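Local coordinates for protein bifunctional autolysin (Staphylococcus aureus subsp. aureus Mu50, PDB 6FXO) that probably hydrolyses glycosidic bonds next to N-acetylglucosamine in bacterial cell-wall peptidoglycan, as a family 73 glycoside hydrolase, within a bifunctional autolysin that also carries amidase activity, at residues L14-V17 and A18-A22; N193-Y196 and K197-W200; L60-Q63 and F64-L67. One frame throughout, in Å; residues are numbered along the deposited sequence.

Interaction 1 (L14-V17 and A18-A22); sequences LNQV and AQIQA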
# COMPACT_ATOMS: atom_id res chain seq x y z
N LEU A 14 9.25 1.70 -23.30
CA LEU A 14 9.68 0.80 -22.25
C LEU A 14 11.18 0.60 -22.31
O LEU A 14 11.80 0.39 -21.27
CB LEU A 14 8.95 -0.54 -22.46
CG LEU A 14 9.30 -1.68 -21.52
CD1 LEU A 14 8.76 -1.39 -20.13
CD2 LEU A 14 8.67 -2.96 -22.05
N ASN A 15 11.75 0.68 -23.52
CA ASN A 15 13.18 0.51 -23.69
C ASN A 15 13.94 1.62 -23.00
O ASN A 15 14.96 1.38 -22.35
CB ASN A 15 13.48 0.55 -25.17
CG ASN A 15 13.35 -0.77 -25.87
OD1 ASN A 15 12.43 -1.55 -25.58
ND2 ASN A 15 14.15 -1.05 -26.89
N GLN A 16 13.41 2.84 -23.13
CA GLN A 16 13.96 4.07 -22.56
C GLN A 16 13.76 4.08 -21.07
O GLN A 16 14.70 4.28 -20.31
CB GLN A 16 13.25 5.32 -23.13
CG GLN A 16 14.09 6.59 -23.34
CD GLN A 16 13.24 7.77 -23.79
OE1 GLN A 16 12.61 7.74 -24.85
NE2 GLN A 16 13.24 8.91 -23.05
N VAL A 17 12.53 3.82 -20.66
CA VAL A 17 12.29 3.83 -19.21
C VAL A 17 13.02 2.79 -18.38
O VAL A 17 13.36 3.04 -17.23
CB VAL A 17 10.79 3.88 -18.87
CG1 VAL A 17 10.21 5.23 -19.27
CG2 VAL A 17 10.05 2.75 -19.55
N ALA A 18 13.24 1.61 -18.95
CA ALA A 18 13.94 0.56 -18.23
C ALA A 18 15.44 0.82 -18.11
O ALA A 18 16.01 0.59 -17.04
CB ALA A 18 13.71 -0.78 -18.91
N GLN A 19 16.10 1.26 -19.21
CA GLN A 19 17.51 1.54 -19.18
C GLN A 19 17.70 2.67 -18.19
O GLN A 19 18.72 2.71 -17.51
CB GLN A 19 18.02 1.92 -20.60
CG GLN A 19 19.53 1.71 -20.95
CD GLN A 19 20.01 0.31 -21.34
OE1 GLN A 19 20.66 -0.38 -20.55
NE2 GLN A 19 19.67 -0.17 -22.54
N ILE A 20 16.68 3.60 -18.08
CA ILE A 20 16.86 4.68 -17.11
C ILE A 20 16.97 4.12 -15.68
O ILE A 20 17.72 4.67 -14.87
CB ILE A 20 15.70 5.71 -17.23
CG1 ILE A 20 15.71 6.39 -18.61
CG2 ILE A 20 15.80 6.75 -16.12
CD1 ILE A 20 14.45 7.19 -18.92
N GLN A 21 16.23 3.03 -15.38
CA GLN A 21 16.31 2.44 -14.04
C GLN A 21 17.66 1.87 -13.72
O GLN A 21 18.14 1.89 -12.59
CB GLN A 21 15.27 1.31 -13.87
CG GLN A 21 14.48 1.27 -12.55
CD GLN A 21 13.52 2.43 -12.46
OE1 GLN A 21 13.38 3.09 -11.44
NE2 GLN A 21 12.95 2.74 -13.62
N ALA A 22 18.25 1.31 -14.74
CA ALA A 22 19.57 0.72 -14.64
C ALA A 22 20.66 1.77 -14.31
O ALA A 22 21.64 1.39 -13.67
CB ALA A 22 19.92 -0.01 -15.94

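Interaction 2 (N193-Y196 and K197-W200); sequences NTLY and KMRW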
# COMPACT_ATOMS: atom_id res chain seq x y z
N ASN A 193 0.15 7.58 -6.52
CA ASN A 193 -1.06 6.87 -6.11
C ASN A 193 -1.34 5.43 -6.48
O ASN A 193 -2.46 4.99 -6.29
CB ASN A 193 -2.32 7.69 -6.36
CG ASN A 193 -2.40 8.48 -7.62
OD1 ASN A 193 -2.20 7.96 -8.72
ND2 ASN A 193 -2.86 9.73 -7.58
N THR A 194 -0.38 4.72 -7.05
CA THR A 194 -0.62 3.33 -7.39
C THR A 194 0.67 2.70 -7.06
O THR A 194 1.69 3.39 -7.13
CB THR A 194 -0.83 3.12 -8.87
OG1 THR A 194 0.24 3.80 -9.55
CG2 THR A 194 -2.17 3.56 -9.33
N LEU A 195 0.66 1.42 -6.78
CA LEU A 195 1.95 0.79 -6.45
C LEU A 195 3.02 0.92 -7.63
O LEU A 195 4.17 0.87 -7.36
CB LEU A 195 1.83 -0.71 -6.03
CG LEU A 195 0.72 -1.09 -4.99
CD1 LEU A 195 0.35 -2.51 -5.07
CD2 LEU A 195 1.09 -0.71 -3.58
N TYR A 196 2.59 1.09 -8.85
CA TYR A 196 3.52 1.20 -9.91
C TYR A 196 4.21 2.61 -9.82
O TYR A 196 5.43 2.70 -9.94
CB TYR A 196 2.80 1.06 -11.26
CG TYR A 196 3.71 0.91 -12.45
CD1 TYR A 196 4.25 2.02 -13.11
CD2 TYR A 196 4.05 -0.35 -12.93
CE1 TYR A 196 5.10 1.87 -14.21
CE2 TYR A 196 4.88 -0.51 -14.02
CZ TYR A 196 5.40 0.60 -14.66
OH TYR A 196 6.21 0.41 -15.74
N LYS A 197 3.43 3.68 -9.59
CA LYS A 197 4.00 5.00 -9.50
C LYS A 197 4.94 5.02 -8.30
O LYS A 197 5.97 5.71 -8.35
CB LYS A 197 2.92 6.09 -9.39
CG LYS A 197 2.15 6.37 -10.72
CD LYS A 197 0.82 7.14 -10.42
CE LYS A 197 0.01 7.79 -11.56
NZ LYS A 197 -1.37 8.32 -11.16
N MET A 198 4.60 4.27 -7.24
CA MET A 198 5.49 4.28 -6.06
C MET A 198 6.84 3.63 -6.32
O MET A 198 7.81 4.03 -5.70
CB MET A 198 4.87 3.69 -4.79
CG MET A 198 3.54 4.22 -4.46
SD MET A 198 2.83 3.36 -3.06
CE MET A 198 1.36 4.27 -2.85
N ARG A 199 6.86 2.67 -7.24
CA ARG A 199 8.06 1.96 -7.59
C ARG A 199 8.90 2.60 -8.68
O ARG A 199 10.09 2.80 -8.44
CB ARG A 199 7.79 0.48 -8.00
CG ARG A 199 9.08 -0.34 -8.41
CD ARG A 199 10.15 -0.40 -7.26
NE ARG A 199 11.38 -1.06 -7.67
CZ ARG A 199 12.26 -0.58 -8.53
NH1 ARG A 199 12.06 0.61 -9.11
NH2 ARG A 199 13.33 -1.29 -8.84
N TRP A 200 8.28 2.85 -9.87
CA TRP A 200 8.88 3.44 -11.04
C TRP A 200 8.72 4.96 -11.23
O TRP A 200 9.46 5.56 -12.02
CB TRP A 200 8.34 2.66 -12.23
CG TRP A 200 8.30 1.18 -11.92
CD1 TRP A 200 7.22 0.44 -11.58
CD2 TRP A 200 9.43 0.30 -11.87
NE1 TRP A 200 7.61 -0.86 -11.31
CE2 TRP A 200 8.95 -0.97 -11.49
CE3 TRP A 200 10.80 0.47 -12.10
CZ2 TRP A 200 9.79 -2.07 -11.33
CZ3 TRP A 200 11.63 -0.63 -11.95
CH2 TRP A 200 11.13 -1.88 -11.57
O HOH W 1 -2.35 11.22 -9.85

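Interaction 3 (L60-Q63 and F64-L67); sequences LKYQ and FLRL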
# COMPACT_ATOMS: atom_id res chain seq x y z
N LEU A 60 -1.68 -9.08 -10.78
CA LEU A 60 -0.75 -7.99 -11.13
C LEU A 60 -1.41 -6.61 -11.46
O LEU A 60 -0.81 -5.61 -11.11
CB LEU A 60 0.28 -8.36 -12.24
CG LEU A 60 1.12 -9.69 -12.19
CD1 LEU A 60 2.19 -9.63 -13.27
CD2 LEU A 60 1.85 -9.93 -10.91
N LYS A 61 -2.64 -6.56 -12.05
CA LYS A 61 -3.18 -5.23 -12.32
C LYS A 61 -3.43 -4.41 -11.03
O LYS A 61 -3.62 -3.23 -11.13
CB LYS A 61 -4.47 -5.23 -13.19
CG LYS A 61 -5.65 -6.11 -12.69
CD LYS A 61 -6.79 -6.18 -13.77
CE LYS A 61 -8.05 -6.94 -13.33
NZ LYS A 61 -9.12 -7.03 -14.40
N TYR A 62 -3.39 -5.04 -9.82
CA TYR A 62 -3.64 -4.23 -8.65
C TYR A 62 -2.63 -3.15 -8.36
O TYR A 62 -2.91 -2.30 -7.52
CB TYR A 62 -4.20 -5.05 -7.42
CG TYR A 62 -5.68 -5.43 -7.56
CD1 TYR A 62 -6.08 -6.43 -8.45
CD2 TYR A 62 -6.67 -4.75 -6.86
CE1 TYR A 62 -7.42 -6.72 -8.65
CE2 TYR A 62 -8.06 -5.04 -7.05
CZ TYR A 62 -8.40 -6.02 -7.93
OH TYR A 62 -9.73 -6.39 -8.02
N GLN A 63 -1.42 -3.18 -9.06
CA GLN A 63 -0.40 -2.17 -8.85
C GLN A 63 -0.88 -0.85 -9.47
O GLN A 63 -0.32 0.19 -9.19
CB GLN A 63 0.99 -2.57 -9.40
CG GLN A 63 1.15 -2.78 -10.90
CD GLN A 63 2.41 -3.63 -11.02
OE1 GLN A 63 3.58 -3.08 -10.94
NE2 GLN A 63 2.17 -5.01 -11.20
N PHE A 64 -1.84 -0.96 -10.35
CA PHE A 64 -2.45 0.21 -11.01
C PHE A 64 -3.74 0.68 -10.30
O PHE A 64 -4.37 1.63 -10.74
CB PHE A 64 -2.67 0.02 -12.48
CG PHE A 64 -1.52 -0.61 -13.22
CD1 PHE A 64 -0.27 0.05 -13.35
CD2 PHE A 64 -1.66 -1.87 -13.77
CE1 PHE A 64 0.75 -0.56 -13.98
CE2 PHE A 64 -0.59 -2.48 -14.41
CZ PHE A 64 0.60 -1.82 -14.52
N LEU A 65 -4.16 -0.04 -9.24
CA LEU A 65 -5.37 0.39 -8.54
C LEU A 65 -5.07 1.78 -7.85
O LEU A 65 -4.02 1.92 -7.23
CB LEU A 65 -5.78 -0.64 -7.43
CG LEU A 65 -6.95 -0.29 -6.51
CD1 LEU A 65 -8.36 -0.61 -7.22
CD2 LEU A 65 -6.80 -0.92 -5.09
N ARG A 66 -5.98 2.76 -7.91
CA ARG A 66 -5.71 4.02 -7.25
C ARG A 66 -6.06 3.98 -5.75
O ARG A 66 -7.18 3.78 -5.34
CB ARG A 66 -6.47 5.20 -7.93
CG ARG A 66 -6.04 5.57 -9.36
CD ARG A 66 -4.82 6.55 -9.49
NE ARG A 66 -5.19 7.87 -8.99
CZ ARG A 66 -5.49 8.94 -9.72
NH1 ARG A 66 -5.48 8.87 -11.04
NH2 ARG A 66 -5.86 10.07 -9.14
N LEU A 67 -5.01 4.11 -4.94
CA LEU A 67 -4.95 4.11 -3.51
C LEU A 67 -5.48 5.39 -2.87
O LEU A 67 -5.72 5.44 -1.67
CB LEU A 67 -3.43 3.85 -3.17
CG LEU A 67 -2.84 2.49 -3.74
CD1 LEU A 67 -1.42 2.27 -3.31
CD2 LEU A 67 -3.68 1.28 -3.11

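Interaction 1 (L14-V17 and A18-A22)
Leu14 and Ala18 stand one turn apart in the short alpha-helix 14-22, which follows the N-terminal strand 4-9, and their backbones open its run of i to i+4 bonds. Ala18 N donates to Leu14 O at 3.0 Å with an N-H...O angle of 152°. The methyl of Ala18 settles against the same acceptor, CB lying 3.3 Å from Leu14 O; so small a side chain fits where the turn is buried. The next bond, from Gln19 N to Asn15 O at 3.3 Å, is weak, and that from Gln21 N to Val17 O, 3.4 Å long, is weak as well.

Gln21 bends at its second torsion (chi2 70°), which turns its amide back along the helix until NE2 lies 3.6 Å from Val17 O. The other end of that amide is held by a hydrogen bond from Gln209 NE2 to Gln21 OE1, so a polar residue can be buried here. Val17, branched and apolar, is buried on the side that meets Met49 of helix 42-49, Met12 and Tyr243. On the exposed side of the helix, Asn15, Gln16 and Gln19 lie at the surface, where their amides suit water. Val17, Ala18 and the bonded Gln21 on one side, with Asn15, Gln16 and Gln19 on the other, are the pattern of an amphipathic surface helix packed against its neighbours.

Interaction 2 (N193-Y196 and K197-W200)
Lys197 and Asn193 run alongside each other in the same direction, and Lys197 NZ donates to Asn193 OD1 at 2.6 Å, tilted only 16° from the amide carbonyl plane. The lysine chain stays extended beyond CG, which lets it span a full turn. One water accepts from Asn193 ND2 at 2.8 Å and, weakly, from Lys197 NZ. Further along the chain, Trp200 CD1 lies over the centre of the Tyr196 ring, 3.5 Å from Tyr196 CE2; the two planes meet obliquely at 46°.

Thr194 is the N-cap of helix 195-200. Its OG1, placed between the backbone N and carbonyl carbon (chi1 49°), accepts from Lys197 N at 3.2 Å and so occupies an amide that the first turn would leave without a helical acceptor. Threonine suits the post because its short hydroxyl reaches forward to an amide of the first turn. Thr194 O then takes Met198 N at 3.0 Å, and Tyr196 O takes Trp200 N at 2.9 Å, nearly head-on.

Outside this turn, Asp239 of strand 237-242 forms a salt bridge with Lys197 NZ, probably steadying its charge. Tyr196 OH is hydrogen-bonded to Met49 O and Tyr243 OH, while Arg199 NE donates to Asp213 O.

Interaction 3 (L60-Q63 and F64-L67)
Gln63 and Phe64 run next to each other in the same direction, and the glutamine shows how a polar chain can be built into a buried turn. Its CB sits 3.4 Å from Phe64 N. The first torsion puts CG between the backbone N and the carbonyl carbon (chi1 64°), and this brings CG over the face of the Phe64 ring: a CH-pi contact, 3.7 Å from CG to the ring centroid and 9° off the ring normal. Beyond CG the chain runs on extended, and the last torsion turns the amide until its plane is 24° from that of the ring. At the tip, NE2 donates to Leu60 O at 3.0 Å, with the acceptor in the amide plane of Gln63; NE2 also bonds Asn218 OD1, which gives this buried amide a second partner.

Leu60 O is therefore gripped twice, because Gln63 N reaches it as well, at 3.2 Å and from the opposite face of the carbonyl plane. The backbone bond begins a 3-10 turn, in which each amide reaches back three residues: Phe64 N bonds Lys61 O at 3.0 Å, and Leu65 N bonds Tyr62 O at 3.1 Å. The last of these donors stands well above the carbonyl plane, as the chain leaves the turn for an extended course.

Phe64, wide and flat, offers the glutamine methylene one face and also meets the ring of Tyr196. On another side of the turn, Leu65 CD2 comes to the edge of the Tyr62 ring, 4.2 Å from CD2 of the tyrosine. Both side chains pack on helix 216-231, where their apolar carbons are buried, Leu65 against Tyr228 and Tyr62 against Ile224 and Tyr228, while the phenol OH of Tyr62 bonds Gly235 N.

Interactions 2 and 3 are close neighbours, their centres about 9 Å apart. Two probable backbone hydrogen bonds tie them, Leu67 N with Asn193 O at 3.0 Å and Tyr196 N with Gln63 O at 3.1 Å, and Asp239 forms salt bridges with both Lys197 and Arg66. Interaction 1 lies at the periphery, its centre about 16 Å from that of interaction 2, yet Gln21 CD packs 3.4 Å from Trp200 CE3, and helix 42-49 touches Gln21 and Trp200 alike through Val45 and Met49. Interactions 1 and 3 do not touch, their nearest atoms about 10 Å apart, whereas interaction 2 touches both. Residues 193-200 belong to the glucosaminidase family region.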